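Local coordinates for protein endo-beta-1,2-glucanase (Talaromyces funiculosus, PDB 6IMV) that hydrolyses beta-1,2-glucan chains from within as a fungal endo-beta-1,2-glucanase of a glycoside hydrolase family first described through this enzyme, at residues 35-38 with 39-43; 181-185 with 186-190; 203-206 with 207-211; 254-257 with 258-261. All coordinates share one frame; numbering follows the deposited sequence.

Interaction 1 (35-38 with 39-43); sequences NDVL and FWEGK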
loop_
_atom_site.group_PDB
_atom_site.type_symbol
_atom_site.label_atom_id
_atom_site.label_comp_id
_atom_site.label_asym_id
_atom_site.label_seq_id
_atom_site.Cartn_x
_atom_site.Cartn_y
_atom_site.Cartn_z
ATOM N N ASN A 35 10.090 17.459 -0.645
ATOM C CA ASN A 35 9.175 18.563 -0.918
ATOM C C ASN A 35 8.859 18.630 -2.419
ATOM O O ASN A 35 7.720 18.924 -2.816
ATOM C CB ASN A 35 9.779 19.868 -0.395
ATOM C CG ASN A 35 8.845 21.045 -0.473
ATOM O OD1 ASN A 35 7.778 21.020 0.131
ATOM N ND2 ASN A 35 9.261 22.074 -1.186
ATOM N N ASP A 36 9.868 18.370 -3.258
ATOM C CA ASP A 36 9.680 18.343 -4.710
ATOM C C ASP A 36 8.855 17.110 -5.107
ATOM O O ASP A 36 7.943 17.217 -5.932
ATOM C CB ASP A 36 11.019 18.401 -5.442
ATOM C CG ASP A 36 11.650 19.785 -5.382
ATOM O OD1 ASP A 36 10.955 20.719 -4.950
ATOM O OD2 ASP A 36 12.821 19.916 -5.760
ATOM N N VAL A 37 9.182 15.966 -4.496
ATOM C CA VAL A 37 8.509 14.698 -4.758
ATOM C C VAL A 37 7.000 14.846 -4.518
ATOM O O VAL A 37 6.192 14.492 -5.382
ATOM C CB VAL A 37 9.098 13.554 -3.916
ATOM C CG1 VAL A 37 8.212 12.312 -3.970
ATOM C CG2 VAL A 37 10.514 13.227 -4.339
ATOM N N LEU A 38 6.633 15.379 -3.350
ATOM C CA LEU A 38 5.237 15.468 -2.940
ATOM C C LEU A 38 4.441 16.350 -3.907
ATOM O O LEU A 38 3.284 16.048 -4.202
ATOM C CB LEU A 38 5.167 16.020 -1.516
ATOM C CG LEU A 38 5.589 15.055 -0.418
ATOM C CD1 LEU A 38 5.809 15.805 0.888
ATOM C CD2 LEU A 38 4.560 13.948 -0.251
ATOM N N PHE A 39 5.058 17.447 -4.365
ATOM C CA PHE A 39 4.421 18.407 -5.283
ATOM C C PHE A 39 3.959 17.681 -6.552
ATOM O O PHE A 39 2.798 17.782 -6.948
ATOM C CB PHE A 39 5.369 19.556 -5.640
ATOM C CG PHE A 39 4.773 20.589 -6.559
ATOM C CD1 PHE A 39 4.021 21.634 -6.046
ATOM C CD2 PHE A 39 4.934 20.508 -7.937
ATOM C CE1 PHE A 39 3.450 22.582 -6.885
ATOM C CE2 PHE A 39 4.368 21.455 -8.778
ATOM C CZ PHE A 39 3.627 22.490 -8.248
ATOM N N TRP A 40 4.872 16.927 -7.174
ATOM C CA TRP A 40 4.550 16.267 -8.438
ATOM C C TRP A 40 3.682 15.019 -8.221
ATOM O O TRP A 40 2.785 14.752 -9.039
ATOM C CB TRP A 40 5.822 16.005 -9.241
ATOM C CG TRP A 40 6.269 17.277 -9.886
ATOM C CD1 TRP A 40 7.271 18.096 -9.462
ATOM C CD2 TRP A 40 5.649 17.935 -11.005
ATOM N NE1 TRP A 40 7.337 19.206 -10.261
ATOM C CE2 TRP A 40 6.352 19.138 -11.212
ATOM C CE3 TRP A 40 4.573 17.625 -11.854
ATOM C CZ2 TRP A 40 6.028 20.019 -12.242
ATOM C CZ3 TRP A 40 4.249 18.499 -12.868
ATOM C CH2 TRP A 40 4.974 19.677 -13.061
ATOM N N GLU A 41 3.908 14.294 -7.118
ATOM C CA GLU A 41 3.047 13.163 -6.771
ATOM C C GLU A 41 1.585 13.630 -6.654
ATOM O O GLU A 41 0.667 12.933 -7.082
ATOM C CB GLU A 41 3.518 12.498 -5.473
ATOM C CG GLU A 41 4.723 11.577 -5.631
ATOM C CD GLU A 41 4.721 10.718 -6.879
ATOM O OE1 GLU A 41 3.775 9.918 -7.060
ATOM O OE2 GLU A 41 5.656 10.867 -7.676
ATOM N N GLY A 42 1.381 14.807 -6.054
ATOM C CA GLY A 42 0.074 15.411 -5.878
ATOM C C GLY A 42 -0.692 15.635 -7.175
ATOM O O GLY A 42 -1.917 15.658 -7.166
ATOM N N LYS A 43 0.015 15.798 -8.298
ATOM C CA LYS A 43 -0.626 15.988 -9.605
ATOM C C LYS A 43 -1.358 14.718 -10.048
ATOM O O LYS A 43 -2.234 14.788 -10.917
ATOM C CB LYS A 43 0.387 16.431 -10.666
ATOM C CG LYS A 43 1.045 17.776 -10.393
ATOM C CD LYS A 43 0.060 18.848 -9.990
ATOM C CE LYS A 43 0.667 20.237 -9.960
ATOM N NZ LYS A 43 -0.182 21.156 -9.166
HETATM O O HOH W 1 7.256 13.108 -7.669
#
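Val37 and Glu41 meet one turn apart in the last turns of helix 30-41, side by side and pointing the same way. The apolar part is the contact of Val37 CG1 with Glu41 CG at 3.9 Å. Glu41 then bends at its second torsion (chi2 -40°), which turns the carboxylate so that OE2 meets the water shared with Val37 O. Of the backbone bonds, Glu41 N to Val37 O (2.9 Å) and Gly42 N to Leu38 O (2.9 Å) are sound, whereas Trp40 N to Asp36 O, at 3.3 Å, is weak, as is Phe39 N to Asn35 O. One water bridges the pair: it donates to Val37 O and, at 2.8 Å, to Glu41 OE2, so that the carbonyl of Val37 takes both a helix bond and a water bond. The buried carboxylate is satisfied further by a salt bridge from OE1 to Lys436 and by the backbone N of Ser416 at OE2. Among the rings, Phe39 CD2 stands over a face of Trp40, toward the rim, and Trp40 CD1 lies in plane at the edge of Phe39. Leu38 packs on helices 98-104 and 433-443, Val37 on helices 394-405 and 433-443, and Glu41 reaches strand 415-421 through Ser416.

Interaction 2 (181-185 with 186-190); sequences ENTSN and KSFID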
loop_
_atom_site.group_PDB
_atom_site.type_symbol
_atom_site.label_atom_id
_atom_site.label_comp_id
_atom_site.label_asym_id
_atom_site.label_seq_id
_atom_site.Cartn_x
_atom_site.Cartn_y
_atom_site.Cartn_z
ATOM N N GLU A 181 -11.571 13.487 14.098
ATOM C CA GLU A 181 -12.029 13.816 15.453
ATOM C C GLU A 181 -10.974 14.670 16.175
ATOM O O GLU A 181 -11.342 15.579 16.915
ATOM C CB GLU A 181 -12.432 12.544 16.198
ATOM C CG GLU A 181 -13.724 11.957 15.653
ATOM C CD GLU A 181 -14.109 10.571 16.142
ATOM O OE1 GLU A 181 -13.372 10.002 16.970
ATOM O OE2 GLU A 181 -15.154 10.061 15.683
ATOM N N ASN A 182 -9.688 14.450 15.878
ATOM C CA ASN A 182 -8.596 15.217 16.474
ATOM C C ASN A 182 -8.662 16.708 16.106
ATOM O O ASN A 182 -8.027 17.500 16.787
ATOM C CB ASN A 182 -7.220 14.676 16.075
ATOM C CG ASN A 182 -6.806 13.456 16.867
ATOM O OD1 ASN A 182 -7.477 13.082 17.826
ATOM N ND2 ASN A 182 -5.707 12.831 16.468
ATOM N N THR A 183 -9.386 17.086 15.042
ATOM C CA THR A 183 -9.459 18.487 14.600
ATOM C C THR A 183 -10.391 19.327 15.488
ATOM O O THR A 183 -10.317 20.551 15.443
ATOM C CB THR A 183 -9.973 18.636 13.160
ATOM O OG1 THR A 183 -11.314 18.149 13.103
ATOM C CG2 THR A 183 -9.121 17.930 12.129
ATOM N N SER A 184 -11.322 18.688 16.207
ATOM C CA SER A 184 -12.397 19.395 16.953
ATOM C C SER A 184 -13.330 20.212 16.032
ATOM O O SER A 184 -14.185 20.941 16.518
ATOM C CB SER A 184 -11.831 20.271 18.045
ATOM O OG SER A 184 -11.295 19.478 19.090
ATOM N N ASN A 185 -13.192 20.078 14.707
ATOM C CA ASN A 185 -14.076 20.730 13.736
ATOM C C ASN A 185 -15.377 19.923 13.677
ATOM O O ASN A 185 -15.335 18.706 13.458
ATOM C CB ASN A 185 -13.391 20.850 12.371
ATOM C CG ASN A 185 -14.288 21.359 11.269
ATOM O OD1 ASN A 185 -15.391 20.863 11.057
ATOM N ND2 ASN A 185 -13.798 22.329 10.521
ATOM N N LYS A 186 -16.520 20.594 13.873
ATOM C CA LYS A 186 -17.775 19.892 14.128
ATOM C C LYS A 186 -18.206 19.104 12.884
ATOM O O LYS A 186 -18.668 17.981 13.025
ATOM C CB LYS A 186 -18.871 20.843 14.620
ATOM C CG LYS A 186 -18.537 21.568 15.921
ATOM C CD LYS A 186 -19.494 21.312 17.082
ATOM C CE LYS A 186 -20.955 21.572 16.772
ATOM N NZ LYS A 186 -21.170 22.924 16.204
ATOM N N SER A 187 -18.046 19.679 11.685
ATOM C CA SER A 187 -18.452 18.983 10.455
ATOM C C SER A 187 -17.501 17.807 10.166
ATOM O O SER A 187 -17.948 16.780 9.680
ATOM C CB SER A 187 -18.572 19.917 9.282
ATOM O OG SER A 187 -17.298 20.380 8.875
ATOM N N PHE A 188 -16.208 17.943 10.504
ATOM C CA PHE A 188 -15.249 16.840 10.345
ATOM C C PHE A 188 -15.598 15.708 11.320
ATOM O O PHE A 188 -15.516 14.535 10.956
ATOM C CB PHE A 188 -13.798 17.301 10.522
ATOM C CG PHE A 188 -13.266 18.265 9.486
ATOM C CD1 PHE A 188 -13.979 18.576 8.337
ATOM C CD2 PHE A 188 -12.021 18.852 9.661
ATOM C CE1 PHE A 188 -13.463 19.457 7.394
ATOM C CE2 PHE A 188 -11.509 19.734 8.718
ATOM C CZ PHE A 188 -12.225 20.030 7.584
ATOM N N ILE A 189 -16.016 16.060 12.543
ATOM C CA ILE A 189 -16.421 15.061 13.545
ATOM C C ILE A 189 -17.664 14.304 13.058
ATOM O O ILE A 189 -17.735 13.084 13.198
ATOM C CB ILE A 189 -16.636 15.705 14.933
ATOM C CG1 ILE A 189 -15.299 16.056 15.589
ATOM C CG2 ILE A 189 -17.467 14.796 15.834
ATOM C CD1 ILE A 189 -15.395 17.097 16.682
ATOM N N ASP A 190 -18.646 15.036 12.521
ATOM C CA ASP A 190 -19.879 14.444 11.977
ATOM C C ASP A 190 -19.551 13.473 10.835
ATOM O O ASP A 190 -20.109 12.382 10.778
ATOM C CB ASP A 190 -20.846 15.515 11.466
ATOM C CG ASP A 190 -21.482 16.344 12.569
ATOM O OD1 ASP A 190 -21.389 15.940 13.752
ATOM O OD2 ASP A 190 -22.070 17.392 12.236
#
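Asn185 caps the N terminus of helix 186-210, and its side-chain amide lies stacked on the ring of Phe188, the planes 10° apart. Asn185 CG sits over one face of the ring, offset toward the rim. The oxygen of the same amide does the capping: Asn185 OD1 accepts from Phe188 N at 3.1 Å, with the donor above the carbonyl plane, and from Ser187 OG at 2.9 Å, with a weak third bond from Ser187 N. With CG anti to the backbone N (chi1 173°), the Asn185 amide swings over the first turn to collect these donors. An alanine here would remove both the cap and the amide on the ring, and would probably leave Phe188 N without its acceptor and one ring face less covered. Next outward, Ile189 N bonds to Asn185 O, and Ile189 CD1 reaches Ser184 CA at 3.8 Å. Ser184, with positive phi, turns the chain between helices 163-182 and 186-210, while the side chain of Phe188 also packs on Pro113 and Ala117 of helix 112-133. Thr183 positions the cap through an ST turn: its OG1 accepts from Asn185 N at 3.1 Å, bonds to Ala180 O, and lies at the edge of the Phe188 ring, 3.6 Å from CD2.

Interaction 3 (203-206 with 207-211); sequences KTTA and AHIFY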
loop_
_atom_site.group_PDB
_atom_site.type_symbol
_atom_site.label_atom_id
_atom_site.label_comp_id
_atom_site.label_asym_id
_atom_site.label_seq_id
_atom_site.Cartn_x
_atom_site.Cartn_y
_atom_site.Cartn_z
ATOM N N LYS A 203 -17.650 -5.006 11.387
ATOM C CA LYS A 203 -17.313 -5.789 12.586
ATOM C C LYS A 203 -18.360 -6.893 12.796
ATOM O O LYS A 203 -18.010 -8.027 13.190
ATOM C CB LYS A 203 -17.222 -4.889 13.826
ATOM C CG LYS A 203 -16.231 -3.735 13.740
ATOM C CD LYS A 203 -16.196 -2.900 15.009
ATOM C CE LYS A 203 -15.118 -1.837 14.995
ATOM N NZ LYS A 203 -15.414 -0.774 15.978
ATOM N N THR A 204 -19.626 -6.572 12.488
ATOM C CA THR A 204 -20.760 -7.478 12.691
ATOM C C THR A 204 -20.803 -8.595 11.629
ATOM O O THR A 204 -21.381 -9.643 11.887
ATOM C CB THR A 204 -22.092 -6.717 12.728
ATOM O OG1 THR A 204 -22.446 -6.291 11.411
ATOM C CG2 THR A 204 -22.059 -5.523 13.661
ATOM N N THR A 205 -20.190 -8.394 10.456
ATOM C CA THR A 205 -20.268 -9.365 9.360
ATOM C C THR A 205 -18.937 -10.115 9.142
ATOM O O THR A 205 -18.935 -11.134 8.450
ATOM C CB THR A 205 -20.720 -8.680 8.059
ATOM O OG1 THR A 205 -19.753 -7.680 7.729
ATOM C CG2 THR A 205 -22.097 -8.061 8.176
ATOM N N ALA A 206 -17.824 -9.634 9.721
ATOM C CA ALA A 206 -16.461 -10.092 9.360
ATOM C C ALA A 206 -16.284 -11.604 9.571
ATOM O O ALA A 206 -15.835 -12.300 8.672
ATOM C CB ALA A 206 -15.426 -9.324 10.140
ATOM N N ALA A 207 -16.603 -12.099 10.775
ATOM C CA ALA A 207 -16.418 -13.510 11.107
ATOM C C ALA A 207 -17.318 -14.392 10.217
ATOM O O ALA A 207 -16.875 -15.413 9.673
ATOM C CB ALA A 207 -16.684 -13.726 12.583
ATOM N N HIS A 208 -18.591 -14.001 10.067
ATOM C CA HIS A 208 -19.566 -14.785 9.288
ATOM C C HIS A 208 -19.091 -14.922 7.835
ATOM O O HIS A 208 -19.243 -15.973 7.232
ATOM C CB HIS A 208 -20.972 -14.166 9.384
ATOM C CG HIS A 208 -22.042 -15.026 8.792
ATOM N ND1 HIS A 208 -22.384 -16.256 9.328
ATOM C CD2 HIS A 208 -22.826 -14.854 7.706
ATOM C CE1 HIS A 208 -23.334 -16.804 8.592
ATOM N NE2 HIS A 208 -23.628 -15.957 7.598
ATOM N N ILE A 209 -18.487 -13.862 7.290
ATOM C CA ILE A 209 -18.078 -13.861 5.898
ATOM C C ILE A 209 -16.694 -14.515 5.739
ATOM O O ILE A 209 -16.490 -15.237 4.777
ATOM C CB ILE A 209 -18.166 -12.434 5.304
ATOM C CG1 ILE A 209 -19.626 -11.976 5.213
ATOM C CG2 ILE A 209 -17.469 -12.332 3.955
ATOM C CD1 ILE A 209 -19.826 -10.538 4.782
ATOM N N PHE A 210 -15.745 -14.277 6.655
ATOM C CA PHE A 210 -14.327 -14.641 6.372
ATOM C C PHE A 210 -13.749 -15.719 7.299
ATOM O O PHE A 210 -12.701 -16.277 6.971
ATOM C CB PHE A 210 -13.420 -13.410 6.438
ATOM C CG PHE A 210 -13.620 -12.431 5.313
ATOM C CD1 PHE A 210 -13.009 -12.633 4.085
ATOM C CD2 PHE A 210 -14.393 -11.294 5.492
ATOM C CE1 PHE A 210 -13.185 -11.723 3.053
ATOM C CE2 PHE A 210 -14.559 -10.380 4.464
ATOM C CZ PHE A 210 -13.955 -10.596 3.247
ATOM N N TYR A 211 -14.362 -15.993 8.454
ATOM C CA TYR A 211 -13.745 -16.935 9.402
ATOM C C TYR A 211 -14.348 -18.333 9.224
ATOM O O TYR A 211 -15.499 -18.548 9.558
ATOM C CB TYR A 211 -13.867 -16.441 10.849
ATOM C CG TYR A 211 -13.124 -17.310 11.832
ATOM C CD1 TYR A 211 -11.786 -17.603 11.629
ATOM C CD2 TYR A 211 -13.749 -17.877 12.933
ATOM C CE1 TYR A 211 -11.079 -18.426 12.489
ATOM C CE2 TYR A 211 -13.054 -18.699 13.809
ATOM C CZ TYR A 211 -11.712 -18.976 13.585
ATOM O OH TYR A 211 -10.982 -19.785 14.406
HETATM O O HOH W 2 -17.947 -10.692 12.877
HETATM O O HOH W 3 -19.864 -11.993 11.773
#
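Ala206 O lies in plane at the edge of the Phe210 ring, 3.6 Å from CD2, while Ile209 CG2 stands over one ring face, offset toward the rim. This is the kinked C-terminal end of helix 186-210, just before strand 211-213. The torsion of Phe210 (chi1 -70°) sets CG beside its own backbone N, and since that N donates to Ala206 O at 2.8 Å, the ring edge is brought to the same carbonyl. Phe140, and Phe254 of helix 252-261, each form an edge-to-face pair with Phe210. One residue earlier, Ile209 and Thr205 run side by side, Ile209 CD1 meeting Thr205 CB at 3.9 Å, and Ile209 N bonds to Thr205 O nearly end-on to the carbonyl (C=O...N angle 166°). The hydroxyl of Thr205 turns elsewhere, to Gly138 O. The small Ala206 and Ala207 let Leu258 of helix 252-261 pack against their methyls and backbone; His208 meets the ring of Tyr231. At the kink, the backbone N atoms of Ala207 and His208 have no bond to the turn before, and two waters are inserted instead. One donates to Thr204 O and accepts from His208 N; the other donates to Lys203 O at 2.7 Å and accepts from Ala207 N at 2.9 Å.

Interaction 4 (254-257 with 258-261); sequences FTWW and LQFF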
loop_
_atom_site.group_PDB
_atom_site.type_symbol
_atom_site.label_atom_id
_atom_site.label_comp_id
_atom_site.label_asym_id
_atom_site.label_seq_id
_atom_site.Cartn_x
_atom_site.Cartn_y
_atom_site.Cartn_z
ATOM N N PHE A 254 -6.143 -7.928 8.386
ATOM C CA PHE A 254 -7.479 -8.469 8.501
ATOM C C PHE A 254 -7.583 -9.396 9.716
ATOM O O PHE A 254 -8.617 -9.397 10.394
ATOM C CB PHE A 254 -7.927 -9.200 7.235
ATOM C CG PHE A 254 -9.412 -9.433 7.262
ATOM C CD1 PHE A 254 -10.284 -8.394 7.003
ATOM C CD2 PHE A 254 -9.935 -10.646 7.676
ATOM C CE1 PHE A 254 -11.656 -8.579 7.086
ATOM C CE2 PHE A 254 -11.307 -10.829 7.749
ATOM C CZ PHE A 254 -12.158 -9.799 7.457
ATOM N N THR A 255 -6.530 -10.174 9.986
ATOM C CA THR A 255 -6.469 -11.005 11.188
ATOM C C THR A 255 -6.816 -10.170 12.429
ATOM O O THR A 255 -7.640 -10.589 13.243
ATOM C CB THR A 255 -5.096 -11.658 11.380
ATOM O OG1 THR A 255 -4.771 -12.382 10.196
ATOM C CG2 THR A 255 -5.054 -12.599 12.562
ATOM N N TRP A 256 -6.177 -9.002 12.562
ATOM C CA TRP A 256 -6.391 -8.112 13.704
ATOM C C TRP A 256 -7.846 -7.641 13.765
ATOM O O TRP A 256 -8.393 -7.460 14.871
ATOM C CB TRP A 256 -5.450 -6.910 13.662
ATOM C CG TRP A 256 -4.018 -7.228 13.969
ATOM C CD1 TRP A 256 -2.952 -7.069 13.133
ATOM C CD2 TRP A 256 -3.486 -7.716 15.216
ATOM N NE1 TRP A 256 -1.796 -7.429 13.771
ATOM C CE2 TRP A 256 -2.089 -7.822 15.051
ATOM C CE3 TRP A 256 -4.045 -8.056 16.455
ATOM C CZ2 TRP A 256 -1.251 -8.272 16.068
ATOM C CZ3 TRP A 256 -3.217 -8.502 17.465
ATOM C CH2 TRP A 256 -1.839 -8.603 17.270
ATOM N N TRP A 257 -8.441 -7.386 12.594
ATOM C CA TRP A 257 -9.822 -6.952 12.521
ATOM C C TRP A 257 -10.740 -8.003 13.163
ATOM O O TRP A 257 -11.590 -7.658 14.004
ATOM C CB TRP A 257 -10.242 -6.634 11.084
ATOM C CG TRP A 257 -11.443 -5.745 11.048
ATOM C CD1 TRP A 257 -12.728 -6.088 10.751
ATOM C CD2 TRP A 257 -11.472 -4.353 11.408
ATOM N NE1 TRP A 257 -13.549 -4.997 10.862
ATOM C CE2 TRP A 257 -12.804 -3.916 11.262
ATOM C CE3 TRP A 257 -10.495 -3.435 11.809
ATOM C CZ2 TRP A 257 -13.179 -2.594 11.509
ATOM C CZ3 TRP A 257 -10.865 -2.131 12.056
ATOM C CH2 TRP A 257 -12.192 -1.721 11.909
ATOM N N LEU A 258 -10.550 -9.273 12.781
ATOM C CA LEU A 258 -11.310 -10.384 13.339
ATOM C C LEU A 258 -11.063 -10.490 14.845
ATOM O O LEU A 258 -12.012 -10.635 15.612
ATOM C CB LEU A 258 -10.928 -11.692 12.638
ATOM C CG LEU A 258 -11.594 -11.941 11.285
ATOM C CD1 LEU A 258 -10.980 -13.149 10.602
ATOM C CD2 LEU A 258 -13.097 -12.124 11.454
ATOM N N GLN A 259 -9.791 -10.429 15.259
ATOM C CA GLN A 259 -9.454 -10.626 16.667
ATOM C C GLN A 259 -10.139 -9.562 17.534
ATOM O O GLN A 259 -10.773 -9.896 18.524
ATOM C CB GLN A 259 -7.950 -10.578 16.913
ATOM C CG GLN A 259 -7.611 -10.442 18.393
ATOM C CD GLN A 259 -6.175 -10.774 18.704
ATOM O OE1 GLN A 259 -5.433 -11.250 17.856
ATOM N NE2 GLN A 259 -5.783 -10.545 19.947
ATOM N N PHE A 260 -9.966 -8.288 17.192
ATOM C CA PHE A 260 -10.438 -7.220 18.044
ATOM C C PHE A 260 -11.957 -7.037 17.950
ATOM O O PHE A 260 -12.561 -6.692 18.948
ATOM C CB PHE A 260 -9.722 -5.908 17.729
ATOM C CG PHE A 260 -8.260 -5.918 18.086
ATOM C CD1 PHE A 260 -7.839 -6.332 19.340
ATOM C CD2 PHE A 260 -7.306 -5.497 17.172
ATOM C CE1 PHE A 260 -6.491 -6.326 19.669
ATOM C CE2 PHE A 260 -5.959 -5.502 17.499
ATOM C CZ PHE A 260 -5.550 -5.913 18.749
ATOM N N PHE A 261 -12.552 -7.243 16.767
ATOM C CA PHE A 261 -13.915 -6.760 16.503
ATOM C C PHE A 261 -14.882 -7.841 16.002
ATOM O O PHE A 261 -16.071 -7.560 15.870
ATOM C CB PHE A 261 -13.862 -5.630 15.476
ATOM C CG PHE A 261 -13.013 -4.468 15.914
ATOM C CD1 PHE A 261 -13.292 -3.807 17.101
ATOM C CD2 PHE A 261 -11.951 -4.028 15.133
ATOM C CE1 PHE A 261 -12.512 -2.737 17.509
ATOM C CE2 PHE A 261 -11.171 -2.960 15.542
ATOM C CZ PHE A 261 -11.448 -2.318 16.731
#
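Phe261 turns the edge of its ring to the face of the Trp257 indole, a T-shaped pair one helical turn apart with planes at 60° and centroids 4.7 Å apart. Phe261 CD2 lies over the indole toward its rim, and CE2 comes within 3.6 Å of Trp257 CZ3. The two side chains leave the helix differently: Trp257 has CG anti to the backbone N (chi1 -159°), whereas Phe261 has CG beside its own N. On the next flank, Trp256 and Phe260 run side by side with planes only 11° apart, yet they are slid so far that the rings barely overlap; the touch is Trp256 CE3 to Phe260 CE2 at 3.4 Å. Gln259 also lies alongside Trp256, its OE1 bonded to Trp273. Leu258 CD1 approaches Phe254 CE2 at 3.7 Å. Regular helix bonds, such as Phe260 N to Trp256 O at 2.9 Å, set this spacing. Putting a leucine in place of Trp257 would probably leave the Phe261 edge without a face to rest on and open a gap beside helix 186-210. Helix 252-261 packs against several helices: Trp257 meets helices 163-182 and 186-210, and Trp256 meets Trp171 and helix 461-475.

All four contacts are local and follow in series along the chain; none nests in or crosses another, and only interaction 2 closes a turn between helices. Interaction 1, in helix 30-41, lies on the opposite side of the chain's centre from interactions 3 and 4, with centres about 39 and 35 Å away. Interaction 2 turns helix 163-182 into helix 186-210 at the surface, and interaction 3 ends that same helix, with centres about 30 Å apart. Interaction 4, in helix 252-261, touches interaction 3 directly, their centres about 10 Å apart, and Lys203 forms a cation-pi contact with Phe261, joining the two helices.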